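Local coordinates for protein DNA polymerase III subunit beta (Pseudomonas aeruginosa, PDB 4TSZ) that forms the ring-shaped sliding clamp that tethers DNA polymerases and other proteins to DNA and makes replication processive, at residues 73-78 against 107-112; 214-219 against 225-230; 279-284 against 325-330. One frame throughout, in Å; residues are numbered along the deposited sequence.

Interaction 1: 73-78 against 107-112; sequences ARKLMD and FTLSTL
The ammonium nitrogen of K75 is held by two carboxylates of the second subunit, making salt bridges through NZ to E300 OE2 and E302 OE1, the latter acid also accepting a hydrogen bond from S110 OG through OE2, while the root of the lysine side chain packs on L109 within its own chain. The two acids would be expected to stabilise the charged form of the lysine. K75 CB lies 4.2 Å from L109 CD2, and beyond CG the chain runs out extended, so that one residue combines an aliphatic base set against L109 with a charged tip well removed from it. One helical position on, L76 brings CD1 to 4.1 Å from L109 CD1, and L76 CB is 4.2 Å from that same methyl. The two leucine side chains cross at about a right angle. L109 has CG anti to its carbonyl carbon and beside its backbone N (chi1 -68°), which directs the branch at the helix, where its two methyls divide the work: CD1 is given to L76, CD2 to K75. L109 thus sits as a fork against two consecutive residues of the helix. This is helix-on-sheet packing in the N-terminal domain of a beta sliding clamp, joining the start of helix 73-82 to strand 105-110, an outermost strand of its four-stranded sheet within the chain. The strand also takes part in the subunit interface: F107 and T108 pair antiparallel with a strand of the second subunit, extending the sheet into that chain. The contact is thin, burying 117 Å² in all, and the backbones stand well apart, with L76 CA 8.1 Å from L109 CA; the leucine methyls and K75 CB meet between them.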
ATOM      1  N   ALA E  73       1.182 -23.412   2.075  1.00 42.30           N
ATOM      2  CA  ALA E  73       2.070 -22.646   1.199  1.00 42.49           C
ATOM      3  C   ALA E  73       2.613 -21.351   1.807  1.00 46.40           C
ATOM      4  O   ALA E  73       3.829 -21.146   1.792  1.00 45.38           O
ATOM      5  CB  ALA E  73       1.398 -22.387  -0.143  1.00 43.22           C
ATOM      6  N   ARG E  74       1.730 -20.499   2.361  1.00 43.64           N
ATOM      7  CA  ARG E  74       2.110 -19.226   2.989  1.00 43.92           C
ATOM      8  C   ARG E  74       3.031 -19.446   4.192  1.00 45.70           C
ATOM      9  O   ARG E  74       4.061 -18.778   4.295  1.00 45.65           O
ATOM     10  CB  ARG E  74       0.860 -18.390   3.359  1.00 45.93           C
ATOM     11  CG  ARG E  74       1.142 -17.009   3.989  1.00 63.67           C
ATOM     12  CD  ARG E  74       1.544 -15.939   2.985  1.00 83.11           C
ATOM     13  NE  ARG E  74       0.443 -15.566   2.096  1.00102.68           N
ATOM     14  CZ  ARG E  74       0.037 -14.316   1.885  1.00122.94           C
ATOM     15  NH1 ARG E  74       0.643 -13.302   2.492  1.00110.66           N
ATOM     16  NH2 ARG E  74      -0.972 -14.072   1.061  1.00113.57           N
ATOM     17  N   LYS E  75       2.691 -20.417   5.063  1.00 40.70           N
ATOM     18  CA  LYS E  75       3.505 -20.749   6.231  1.00 39.99           C
ATOM     19  C   LYS E  75       4.913 -21.199   5.847  1.00 41.75           C
ATOM     20  O   LYS E  75       5.869 -20.675   6.414  1.00 40.11           O
ATOM     21  CB  LYS E  75       2.815 -21.779   7.137  1.00 42.60           C
ATOM     22  CG  LYS E  75       1.909 -21.133   8.166  1.00 42.47           C
ATOM     23  CD  LYS E  75       1.085 -22.165   8.866  1.00 49.98           C
ATOM     24  CE  LYS E  75       0.006 -21.549   9.707  1.00 51.42           C
ATOM     25  NZ  LYS E  75      -1.094 -22.519   9.948  1.00 54.56           N
ATOM     26  N   LEU E  76       5.050 -22.134   4.869  1.00 39.35           N
ATOM     27  CA  LEU E  76       6.361 -22.615   4.425  1.00 39.92           C
ATOM     28  C   LEU E  76       7.183 -21.486   3.797  1.00 44.92           C
ATOM     29  O   LEU E  76       8.377 -21.385   4.081  1.00 44.22           O
ATOM     30  CB  LEU E  76       6.251 -23.833   3.488  1.00 39.58           C
ATOM     31  CG  LEU E  76       7.584 -24.490   3.041  1.00 44.44           C
ATOM     32  CD1 LEU E  76       8.303 -25.188   4.202  1.00 45.23           C
ATOM     33  CD2 LEU E  76       7.353 -25.473   1.902  1.00 46.20           C
ATOM     34  N   MET E  77       6.539 -20.627   2.979  1.00 42.91           N
ATOM     35  CA  MET E  77       7.196 -19.476   2.362  1.00 44.00           C
ATOM     36  C   MET E  77       7.690 -18.499   3.447  1.00 46.74           C
ATOM     37  O   MET E  77       8.851 -18.092   3.390  1.00 48.74           O
ATOM     38  CB  MET E  77       6.258 -18.779   1.373  1.00 46.45           C
ATOM     39  CG  MET E  77       6.946 -17.710   0.546  1.00 51.23           C
ATOM     40  SD  MET E  77       5.741 -16.620  -0.252  1.00 55.86           S
ATOM     41  N   ASP E  78       6.832 -18.173   4.447  1.00 40.62           N
ATOM     42  CA  ASP E  78       7.170 -17.265   5.548  1.00 40.59           C
ATOM     43  C   ASP E  78       8.318 -17.791   6.396  1.00 43.14           C
ATOM     44  O   ASP E  78       9.179 -17.008   6.793  1.00 41.16           O
ATOM     45  CB  ASP E  78       5.944 -16.940   6.421  1.00 42.50           C
ATOM     46  CG  ASP E  78       4.888 -16.062   5.763  1.00 51.62           C
ATOM     47  OD1 ASP E  78       5.179 -15.471   4.697  1.00 52.79           O
ATOM     48  OD2 ASP E  78       3.769 -15.976   6.309  1.00 56.32           O
ATOM     49  N   PHE E 107      10.997 -26.528  12.871  1.00 41.66           N
ATOM     50  CA  PHE E 107       9.588 -26.289  12.567  1.00 39.94           C
ATOM     51  C   PHE E 107       8.871 -27.584  12.247  1.00 44.05           C
ATOM     52  O   PHE E 107       9.422 -28.442  11.553  1.00 44.75           O
ATOM     53  CB  PHE E 107       9.423 -25.320  11.376  1.00 40.89           C
ATOM     54  CG  PHE E 107      10.168 -24.012  11.490  1.00 42.83           C
ATOM     55  CD1 PHE E 107      11.490 -23.907  11.063  1.00 46.26           C
ATOM     56  CD2 PHE E 107       9.552 -22.883  12.027  1.00 45.06           C
ATOM     57  CE1 PHE E 107      12.187 -22.701  11.185  1.00 47.54           C
ATOM     58  CE2 PHE E 107      10.252 -21.674  12.147  1.00 48.31           C
ATOM     59  CZ  PHE E 107      11.565 -21.595  11.724  1.00 46.62           C
ATOM     60  N   THR E 108       7.627 -27.707  12.724  1.00 39.80           N
ATOM     61  CA  THR E 108       6.748 -28.836  12.448  1.00 39.86           C
ATOM     62  C   THR E 108       5.470 -28.273  11.829  1.00 42.55           C
ATOM     63  O   THR E 108       4.798 -27.466  12.459  1.00 41.23           O
ATOM     64  CB  THR E 108       6.499 -29.714  13.690  1.00 51.24           C
ATOM     65  OG1 THR E 108       7.753 -30.189  14.171  1.00 54.34           O
ATOM     66  CG2 THR E 108       5.610 -30.918  13.377  1.00 51.45           C
ATOM     67  N   LEU E 109       5.183 -28.657  10.577  1.00 39.00           N
ATOM     68  CA  LEU E 109       4.003 -28.204   9.853  1.00 37.93           C
ATOM     69  C   LEU E 109       3.010 -29.339   9.639  1.00 44.48           C
ATOM     70  O   LEU E 109       3.411 -30.489   9.439  1.00 44.16           O
ATOM     71  CB  LEU E 109       4.379 -27.590   8.491  1.00 37.13           C
ATOM     72  CG  LEU E 109       5.152 -26.254   8.482  1.00 42.17           C
ATOM     73  CD1 LEU E 109       5.495 -25.840   7.063  1.00 42.29           C
ATOM     74  CD2 LEU E 109       4.345 -25.132   9.131  1.00 44.73           C
ATOM     75  N   SER E 110       1.706 -29.004   9.643  1.00 41.45           N
ATOM     76  CA  SER E 110       0.652 -29.969   9.357  1.00 42.24           C
ATOM     77  C   SER E 110       0.684 -30.255   7.844  1.00 46.89           C
ATOM     78  O   SER E 110       1.189 -29.441   7.071  1.00 45.78           O
ATOM     79  CB  SER E 110      -0.713 -29.419   9.772  1.00 46.41           C
ATOM     80  OG  SER E 110      -1.077 -28.319   8.950  1.00 53.84           O
ATOM     81  N   THR E 111       0.218 -31.433   7.427  1.00 43.69           N
ATOM     82  CA  THR E 111       0.211 -31.789   6.010  1.00 42.70           C
ATOM     83  C   THR E 111      -1.168 -32.310   5.575  1.00 44.72           C
ATOM     84  O   THR E 111      -1.996 -32.664   6.405  1.00 41.59           O
ATOM     85  CB  THR E 111       1.287 -32.859   5.688  1.00 45.26           C
ATOM     86  OG1 THR E 111       0.891 -34.108   6.250  1.00 46.87           O
ATOM     87  CG2 THR E 111       2.692 -32.484   6.146  1.00 41.64           C
ATOM     88  N   LEU E 112      -1.371 -32.400   4.258  1.00 42.94           N
ATOM     89  CA  LEU E 112      -2.543 -33.007   3.644  1.00 43.36           C
ATOM     90  C   LEU E 112      -2.021 -33.937   2.546  1.00 46.81           C
ATOM     91  O   LEU E 112      -1.023 -33.611   1.896  1.00 45.49           O
ATOM     92  CB  LEU E 112      -3.589 -31.987   3.126  1.00 42.90           C
ATOM     93  CG  LEU E 112      -4.415 -31.259   4.203  1.00 46.99           C
ATOM     94  CD1 LEU E 112      -5.229 -30.134   3.607  1.00 46.05           C
ATOM     95  CD2 LEU E 112      -5.332 -32.225   4.958  1.00 50.38           C
TER

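Interaction 2: 214-219 against 225-230; sequences GEVGIV and IRATTG
The guanidinium group of R226 meets V219 obliquely: CG2 of V219 approaches to 3.7 Å from R226 NH2, neither squarely over the plane nor squarely at its rim. A bend at chi3 (75°) folds the arginine chain back so that its flat end lies beside the valine, and the two side chains run alongside each other, pointing the same way. Another nitrogen, R226 NH1, forms a salt bridge with E122. The backbones of the same two residues are tied both ways: V219 N to R226 O and R226 N to V219 O, each 2.9 Å. G217 and T228 make the matching pair, with G217 N 2.9 Å from T228 O and an N-H...O angle of 167°. Between these two rings of bonds lies the non-hydrogen-bonded pair I218 and A227, where CA of I218 comes within 3.3 Å of R226 O in a CA-H...O contact. On their face the contacts among three side chains are apolar: A227 CB touches I218 CD1 at 3.7 Å and V216 CG2 at 3.8 Å, and L136 of helix 133-141 closes over V216 and I218. Segments 215-219 and 225-228 run at 157° to each other, as part of the antiparallel beta hairpin of strands 215-221 and 224-228, inside the eight-stranded sheet that connects the N-terminal and central domains of the clamp.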
ATOM      1  N   GLY E 214      14.747 -13.350 -21.690  1.00 72.30           N
ATOM      2  CA  GLY E 214      14.195 -14.703 -21.762  1.00 70.00           C
ATOM      3  C   GLY E 214      13.153 -15.035 -22.809  1.00 69.06           C
ATOM      4  O   GLY E 214      12.533 -14.151 -23.414  1.00 67.60           O
ATOM      5  N   GLU E 215      12.950 -16.351 -22.994  1.00 63.06           N
ATOM      6  CA  GLU E 215      12.006 -16.946 -23.926  1.00 61.98           C
ATOM      7  C   GLU E 215      10.935 -17.728 -23.154  1.00 63.24           C
ATOM      8  O   GLU E 215      11.189 -18.212 -22.045  1.00 62.19           O
ATOM      9  CB  GLU E 215      12.759 -17.897 -24.866  1.00 65.18           C
ATOM     10  CG  GLU E 215      12.158 -18.002 -26.258  1.00 76.08           C
ATOM     11  CD  GLU E 215      12.612 -16.996 -27.301  1.00 91.57           C
ATOM     12  OE1 GLU E 215      13.228 -15.968 -26.931  1.00 83.24           O
ATOM     13  OE2 GLU E 215      12.321 -17.227 -28.498  1.00 81.89           O
ATOM     14  N   VAL E 216       9.743 -17.852 -23.747  1.00 57.67           N
ATOM     15  CA  VAL E 216       8.632 -18.615 -23.180  1.00 55.01           C
ATOM     16  C   VAL E 216       8.029 -19.548 -24.243  1.00 57.31           C
ATOM     17  O   VAL E 216       7.781 -19.129 -25.374  1.00 56.70           O
ATOM     18  CB  VAL E 216       7.582 -17.731 -22.430  1.00 56.99           C
ATOM     19  CG1 VAL E 216       6.929 -16.694 -23.350  1.00 56.87           C
ATOM     20  CG2 VAL E 216       6.528 -18.578 -21.709  1.00 55.46           C
ATOM     21  N   GLY E 217       7.854 -20.809 -23.872  1.00 53.29           N
ATOM     22  CA  GLY E 217       7.218 -21.801 -24.717  1.00 53.83           C
ATOM     23  C   GLY E 217       5.725 -21.757 -24.462  1.00 56.11           C
ATOM     24  O   GLY E 217       5.298 -21.845 -23.309  1.00 54.07           O
ATOM     25  N   ILE E 218       4.926 -21.586 -25.526  1.00 53.01           N
ATOM     26  CA  ILE E 218       3.466 -21.513 -25.421  1.00 51.76           C
ATOM     27  C   ILE E 218       2.805 -22.720 -26.062  1.00 56.73           C
ATOM     28  O   ILE E 218       3.192 -23.123 -27.162  1.00 57.48           O
ATOM     29  CB  ILE E 218       2.895 -20.179 -26.007  1.00 54.46           C
ATOM     30  CG1 ILE E 218       3.476 -18.921 -25.302  1.00 53.70           C
ATOM     31  CG2 ILE E 218       1.347 -20.156 -26.051  1.00 53.84           C
ATOM     32  CD1 ILE E 218       3.171 -18.754 -23.809  1.00 56.02           C
ATOM     33  N   VAL E 219       1.787 -23.275 -25.382  1.00 51.57           N
ATOM     34  CA  VAL E 219       0.970 -24.362 -25.906  1.00 51.61           C
ATOM     35  C   VAL E 219      -0.476 -23.887 -25.824  1.00 55.62           C
ATOM     36  O   VAL E 219      -0.955 -23.505 -24.751  1.00 52.72           O
ATOM     37  CB  VAL E 219       1.171 -25.749 -25.207  1.00 55.18           C
ATOM     38  CG1 VAL E 219       0.213 -26.803 -25.775  1.00 55.31           C
ATOM     39  CG2 VAL E 219       2.620 -26.230 -25.313  1.00 55.80           C
ATOM     40  N   ILE E 225      -4.219 -23.139 -21.740  1.00 51.34           N
ATOM     41  CA  ILE E 225      -3.034 -22.437 -22.228  1.00 49.90           C
ATOM     42  C   ILE E 225      -1.890 -22.823 -21.291  1.00 52.35           C
ATOM     43  O   ILE E 225      -2.080 -22.853 -20.072  1.00 51.81           O
ATOM     44  CB  ILE E 225      -3.173 -20.890 -22.423  1.00 51.69           C
ATOM     45  CG1 ILE E 225      -1.844 -20.289 -22.990  1.00 52.11           C
ATOM     46  CG2 ILE E 225      -3.635 -20.170 -21.125  1.00 49.48           C
ATOM     47  CD1 ILE E 225      -1.877 -18.858 -23.497  1.00 57.22           C
ATOM     48  N   ARG E 226      -0.716 -23.131 -21.857  1.00 48.61           N
ATOM     49  CA  ARG E 226       0.467 -23.461 -21.072  1.00 47.87           C
ATOM     50  C   ARG E 226       1.631 -22.553 -21.472  1.00 52.95           C
ATOM     51  O   ARG E 226       1.871 -22.341 -22.659  1.00 53.38           O
ATOM     52  CB  ARG E 226       0.847 -24.949 -21.212  1.00 49.57           C
ATOM     53  CG  ARG E 226       1.805 -25.422 -20.117  1.00 57.97           C
ATOM     54  CD  ARG E 226       2.270 -26.849 -20.319  1.00 67.01           C
ATOM     55  NE  ARG E 226       3.269 -26.946 -21.385  1.00 81.50           N
ATOM     56  CZ  ARG E 226       3.708 -28.090 -21.901  1.00 92.31           C
ATOM     57  NH1 ARG E 226       3.228 -29.251 -21.470  1.00 71.79           N
ATOM     58  NH2 ARG E 226       4.614 -28.081 -22.870  1.00 81.65           N
ATOM     59  N   ALA E 227       2.331 -22.009 -20.471  1.00 49.55           N
ATOM     60  CA  ALA E 227       3.501 -21.153 -20.643  1.00 49.88           C
ATOM     61  C   ALA E 227       4.640 -21.736 -19.814  1.00 56.60           C
ATOM     62  O   ALA E 227       4.484 -21.914 -18.606  1.00 55.40           O
ATOM     63  CB  ALA E 227       3.189 -19.729 -20.209  1.00 48.64           C
ATOM     64  N   THR E 228       5.757 -22.092 -20.474  1.00 56.63           N
ATOM     65  CA  THR E 228       6.930 -22.714 -19.845  1.00 57.61           C
ATOM     66  C   THR E 228       8.180 -21.846 -20.014  1.00 63.61           C
ATOM     67  O   THR E 228       8.452 -21.401 -21.124  1.00 64.48           O
ATOM     68  CB  THR E 228       7.137 -24.145 -20.414  1.00 63.73           C
ATOM     69  OG1 THR E 228       5.908 -24.870 -20.341  1.00 62.17           O
ATOM     70  CG2 THR E 228       8.227 -24.918 -19.687  1.00 62.25           C
ATOM     71  N   THR E 229       8.945 -21.631 -18.919  1.00 61.07           N
ATOM     72  CA  THR E 229      10.195 -20.856 -18.929  1.00 62.66           C
ATOM     73  C   THR E 229      11.413 -21.641 -18.386  1.00 71.52           C
ATOM     74  O   THR E 229      12.495 -21.067 -18.231  1.00 71.67           O
ATOM     75  CB  THR E 229      10.054 -19.524 -18.182  1.00 67.48           C
ATOM     76  OG1 THR E 229       9.852 -19.805 -16.798  1.00 68.93           O
ATOM     77  CG2 THR E 229       8.976 -18.607 -18.766  1.00 64.84           C
ATOM     78  N   GLY E 230      11.239 -22.926 -18.094  1.00 71.83           N
ATOM     79  CA  GLY E 230      12.336 -23.746 -17.585  1.00 73.95           C
ATOM     80  C   GLY E 230      12.427 -23.734 -16.075  1.00 79.30           C
ATOM     81  O   GLY E 230      12.741 -24.761 -15.463  1.00 80.49           O
TER

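Interaction 3: 279-284 against 325-330; sequences KYRGIR and YLLDVL
Helix 323-330, in the C-terminal domain of the clamp, leans here on the beginning of strand 282-288, with I283 and R281 of the strand side meeting L326 and L327 of the helix. The buried part is a meeting of methyls: I283 CD1 lies 4.0 Å from L326 CD1, and the two side chains cross obliquely. I283 carries CG1 between its backbone N and carbonyl carbon (chi1 62°), an uncommon placement for isoleucine, and from there CD1 extends to the helix. F269 of helix 262-273 and I294 of strand 291-297 also pack on I283. Just before the strand, R281 takes a left-handed backbone conformation (phi 53°, psi 30°) and directs its side chain toward the helix. Its NH2 comes to 4.3 Å from L327 CD1, an oblique approach to the guanidinium, while R281 NE hydrogen-bonds to S324 OG, in the first turn of helix 323-330. That bond could help fix the rotation of the guanidinium beside L327. On another side of the same helix, Y325 packs against the bound peptide, next to H176 and V363. The contact buries just 88 Å²; the I283-L326 and R281-L327 touches should hold by dispersion and burial, whereas the directional bond from R281 to the helix is made through S324.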
ATOM      1  N   LYS E 279     -19.090   9.101 -10.414  1.00 42.84           N
ATOM      2  CA  LYS E 279     -19.621   7.846 -10.940  1.00 42.87           C
ATOM      3  C   LYS E 279     -19.512   7.773 -12.467  1.00 46.24           C
ATOM      4  O   LYS E 279     -18.952   6.810 -12.996  1.00 45.40           O
ATOM      5  CB  LYS E 279     -21.084   7.639 -10.484  1.00 45.97           C
ATOM      6  N   TYR E 280     -20.045   8.787 -13.167  1.00 43.09           N
ATOM      7  CA  TYR E 280     -20.089   8.794 -14.630  1.00 43.34           C
ATOM      8  C   TYR E 280     -18.838   9.258 -15.371  1.00 43.85           C
ATOM      9  O   TYR E 280     -18.631   8.861 -16.522  1.00 41.69           O
ATOM     10  CB  TYR E 280     -21.417   9.365 -15.150  1.00 46.80           C
ATOM     11  CG  TYR E 280     -22.601   8.658 -14.529  1.00 50.44           C
ATOM     12  CD1 TYR E 280     -22.941   7.363 -14.910  1.00 52.26           C
ATOM     13  CD2 TYR E 280     -23.314   9.240 -13.486  1.00 52.42           C
ATOM     14  CE1 TYR E 280     -23.988   6.678 -14.295  1.00 54.04           C
ATOM     15  CE2 TYR E 280     -24.363   8.564 -12.860  1.00 54.41           C
ATOM     16  CZ  TYR E 280     -24.705   7.288 -13.279  1.00 62.57           C
ATOM     17  OH  TYR E 280     -25.742   6.621 -12.677  1.00 67.03           O
ATOM     18  N   ARG E 281     -17.976  10.058 -14.693  1.00 40.25           N
ATOM     19  CA  ARG E 281     -16.657  10.505 -15.192  1.00 38.79           C
ATOM     20  C   ARG E 281     -16.666  11.170 -16.579  1.00 41.84           C
ATOM     21  O   ARG E 281     -15.685  11.101 -17.317  1.00 42.09           O
ATOM     22  CB  ARG E 281     -15.660   9.327 -15.110  1.00 35.14           C
ATOM     23  CG  ARG E 281     -15.502   8.768 -13.685  1.00 38.66           C
ATOM     24  CD  ARG E 281     -14.548   9.609 -12.850  1.00 38.31           C
ATOM     25  NE  ARG E 281     -13.175   9.484 -13.363  1.00 39.73           N
ATOM     26  CZ  ARG E 281     -12.129  10.204 -12.974  1.00 47.68           C
ATOM     27  NH1 ARG E 281     -12.275  11.172 -12.075  1.00 42.87           N
ATOM     28  NH2 ARG E 281     -10.930   9.969 -13.488  1.00 36.66           N
ATOM     29  N   GLY E 282     -17.781  11.814 -16.906  1.00 38.26           N
ATOM     30  CA  GLY E 282     -17.980  12.458 -18.193  1.00 38.21           C
ATOM     31  C   GLY E 282     -17.274  13.782 -18.342  1.00 43.01           C
ATOM     32  O   GLY E 282     -17.291  14.624 -17.437  1.00 44.13           O
ATOM     33  N   ILE E 283     -16.625  13.951 -19.497  1.00 40.07           N
ATOM     34  CA  ILE E 283     -15.965  15.186 -19.911  1.00 40.30           C
ATOM     35  C   ILE E 283     -16.473  15.541 -21.294  1.00 45.15           C
ATOM     36  O   ILE E 283     -16.915  14.659 -22.043  1.00 44.89           O
ATOM     37  CB  ILE E 283     -14.415  15.156 -19.828  1.00 42.52           C
ATOM     38  CG1 ILE E 283     -13.794  14.080 -20.754  1.00 42.75           C
ATOM     39  CG2 ILE E 283     -13.930  15.068 -18.372  1.00 42.10           C
ATOM     40  CD1 ILE E 283     -12.368  14.298 -21.118  1.00 53.66           C
ATOM     41  N   ARG E 284     -16.444  16.826 -21.619  1.00 43.72           N
ATOM     42  CA  ARG E 284     -16.850  17.311 -22.925  1.00 45.32           C
ATOM     43  C   ARG E 284     -15.617  17.811 -23.669  1.00 49.35           C
ATOM     44  O   ARG E 284     -14.808  18.565 -23.121  1.00 48.77           O
ATOM     45  CB  ARG E 284     -17.913  18.408 -22.808  1.00 47.84           C
ATOM     46  CG  ARG E 284     -18.467  18.875 -24.162  1.00 60.36           C
ATOM     47  CD  ARG E 284     -19.312  20.118 -24.021  1.00 70.71           C
ATOM     48  NE  ARG E 284     -18.510  21.275 -23.615  1.00 74.70           N
ATOM     49  CZ  ARG E 284     -19.011  22.474 -23.330  1.00 88.05           C
ATOM     50  NH1 ARG E 284     -20.321  22.691 -23.400  1.00 70.43           N
ATOM     51  NH2 ARG E 284     -18.206  23.465 -22.970  1.00 76.91           N
ATOM     52  N   TYR E 325     -11.547   6.315 -19.166  1.00 33.16           N
ATOM     53  CA  TYR E 325     -11.289   5.497 -20.364  1.00 32.44           C
ATOM     54  C   TYR E 325     -10.195   6.117 -21.232  1.00 36.81           C
ATOM     55  O   TYR E 325      -9.357   5.391 -21.763  1.00 36.03           O
ATOM     56  CB  TYR E 325     -12.567   5.270 -21.204  1.00 33.16           C
ATOM     57  CG  TYR E 325     -13.661   4.442 -20.557  1.00 33.20           C
ATOM     58  CD1 TYR E 325     -13.410   3.682 -19.413  1.00 34.14           C
ATOM     59  CD2 TYR E 325     -14.936   4.380 -21.114  1.00 33.81           C
ATOM     60  CE1 TYR E 325     -14.411   2.907 -18.826  1.00 34.37           C
ATOM     61  CE2 TYR E 325     -15.943   3.615 -20.535  1.00 34.53           C
ATOM     62  CZ  TYR E 325     -15.674   2.870 -19.400  1.00 39.86           C
ATOM     63  OH  TYR E 325     -16.680   2.128 -18.831  1.00 39.41           O
ATOM     64  N   LEU E 326     -10.179   7.464 -21.344  1.00 35.32           N
ATOM     65  CA  LEU E 326      -9.157   8.178 -22.112  1.00 35.92           C
ATOM     66  C   LEU E 326      -7.798   8.125 -21.406  1.00 36.57           C
ATOM     67  O   LEU E 326      -6.785   7.880 -22.063  1.00 34.82           O
ATOM     68  CB  LEU E 326      -9.574   9.631 -22.416  1.00 36.81           C
ATOM     69  CG  LEU E 326     -10.879   9.846 -23.214  1.00 41.70           C
ATOM     70  CD1 LEU E 326     -11.113  11.313 -23.444  1.00 42.49           C
ATOM     71  CD2 LEU E 326     -10.854   9.120 -24.570  1.00 42.63           C
ATOM     72  N   LEU E 327      -7.798   8.290 -20.058  1.00 31.47           N
ATOM     73  CA  LEU E 327      -6.587   8.216 -19.236  1.00 30.68           C
ATOM     74  C   LEU E 327      -5.968   6.811 -19.286  1.00 33.95           C
ATOM     75  O   LEU E 327      -4.744   6.676 -19.387  1.00 32.32           O
ATOM     76  CB  LEU E 327      -6.841   8.691 -17.791  1.00 29.49           C
ATOM     77  CG  LEU E 327      -7.003  10.203 -17.635  1.00 34.30           C
ATOM     78  CD1 LEU E 327      -7.744  10.550 -16.357  1.00 32.75           C
ATOM     79  CD2 LEU E 327      -5.642  10.928 -17.711  1.00 35.99           C
ATOM     80  N   ASP E 328      -6.819   5.778 -19.302  1.00 31.01           N
ATOM     81  CA  ASP E 328      -6.380   4.388 -19.423  1.00 31.90           C
ATOM     82  C   ASP E 328      -5.592   4.169 -20.714  1.00 37.36           C
ATOM     83  O   ASP E 328      -4.531   3.544 -20.683  1.00 37.78           O
ATOM     84  CB  ASP E 328      -7.570   3.424 -19.397  1.00 32.93           C
ATOM     85  CG  ASP E 328      -8.220   3.233 -18.057  1.00 35.07           C
ATOM     86  OD1 ASP E 328      -7.610   3.623 -17.038  1.00 37.80           O
ATOM     87  OD2 ASP E 328      -9.351   2.726 -18.026  1.00 32.26           O
ATOM     88  N   VAL E 329      -6.098   4.712 -21.840  1.00 33.79           N
ATOM     89  CA  VAL E 329      -5.457   4.615 -23.147  1.00 32.16           C
ATOM     90  C   VAL E 329      -4.112   5.353 -23.144  1.00 36.79           C
ATOM     91  O   VAL E 329      -3.102   4.789 -23.573  1.00 35.67           O
ATOM     92  CB  VAL E 329      -6.383   5.108 -24.295  1.00 34.60           C
ATOM     93  CG1 VAL E 329      -5.614   5.207 -25.616  1.00 34.30           C
ATOM     94  CG2 VAL E 329      -7.599   4.201 -24.452  1.00 33.60           C
ATOM     95  N   LEU E 330      -4.107   6.612 -22.665  1.00 34.86           N
ATOM     96  CA  LEU E 330      -2.899   7.429 -22.637  1.00 35.66           C
ATOM     97  C   LEU E 330      -1.782   6.805 -21.803  1.00 40.85           C
ATOM     98  O   LEU E 330      -0.616   6.919 -22.183  1.00 40.64           O
ATOM     99  CB  LEU E 330      -3.198   8.880 -22.213  1.00 35.48           C
ATOM    100  CG  LEU E 330      -4.060   9.703 -23.182  1.00 39.77           C
ATOM    101  CD1 LEU E 330      -4.448  10.998 -22.569  1.00 39.92           C
ATOM    102  CD2 LEU E 330      -3.362   9.929 -24.528  1.00 44.43           C
TER

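Along the chain the three contacts follow in series, one in each of the N-terminal, central and C-terminal domains. Centres of interactions 1 and 2 are about 29 Å apart, those of 2 and 3 about 36 Å, and those of 1 and 3 about 46 Å; none touches another. Interaction 3 lies on the opposite side of the chain's centre from both others. Interactions 1 and 3 each set a helix against a strand of a four-stranded sheet, whereas interaction 2 is a hairpin in a sheet of eight. Together they sample a subunit interface, an interdomain sheet and the neighbourhood of the bound peptide, all parts of one arc of the dimeric ring.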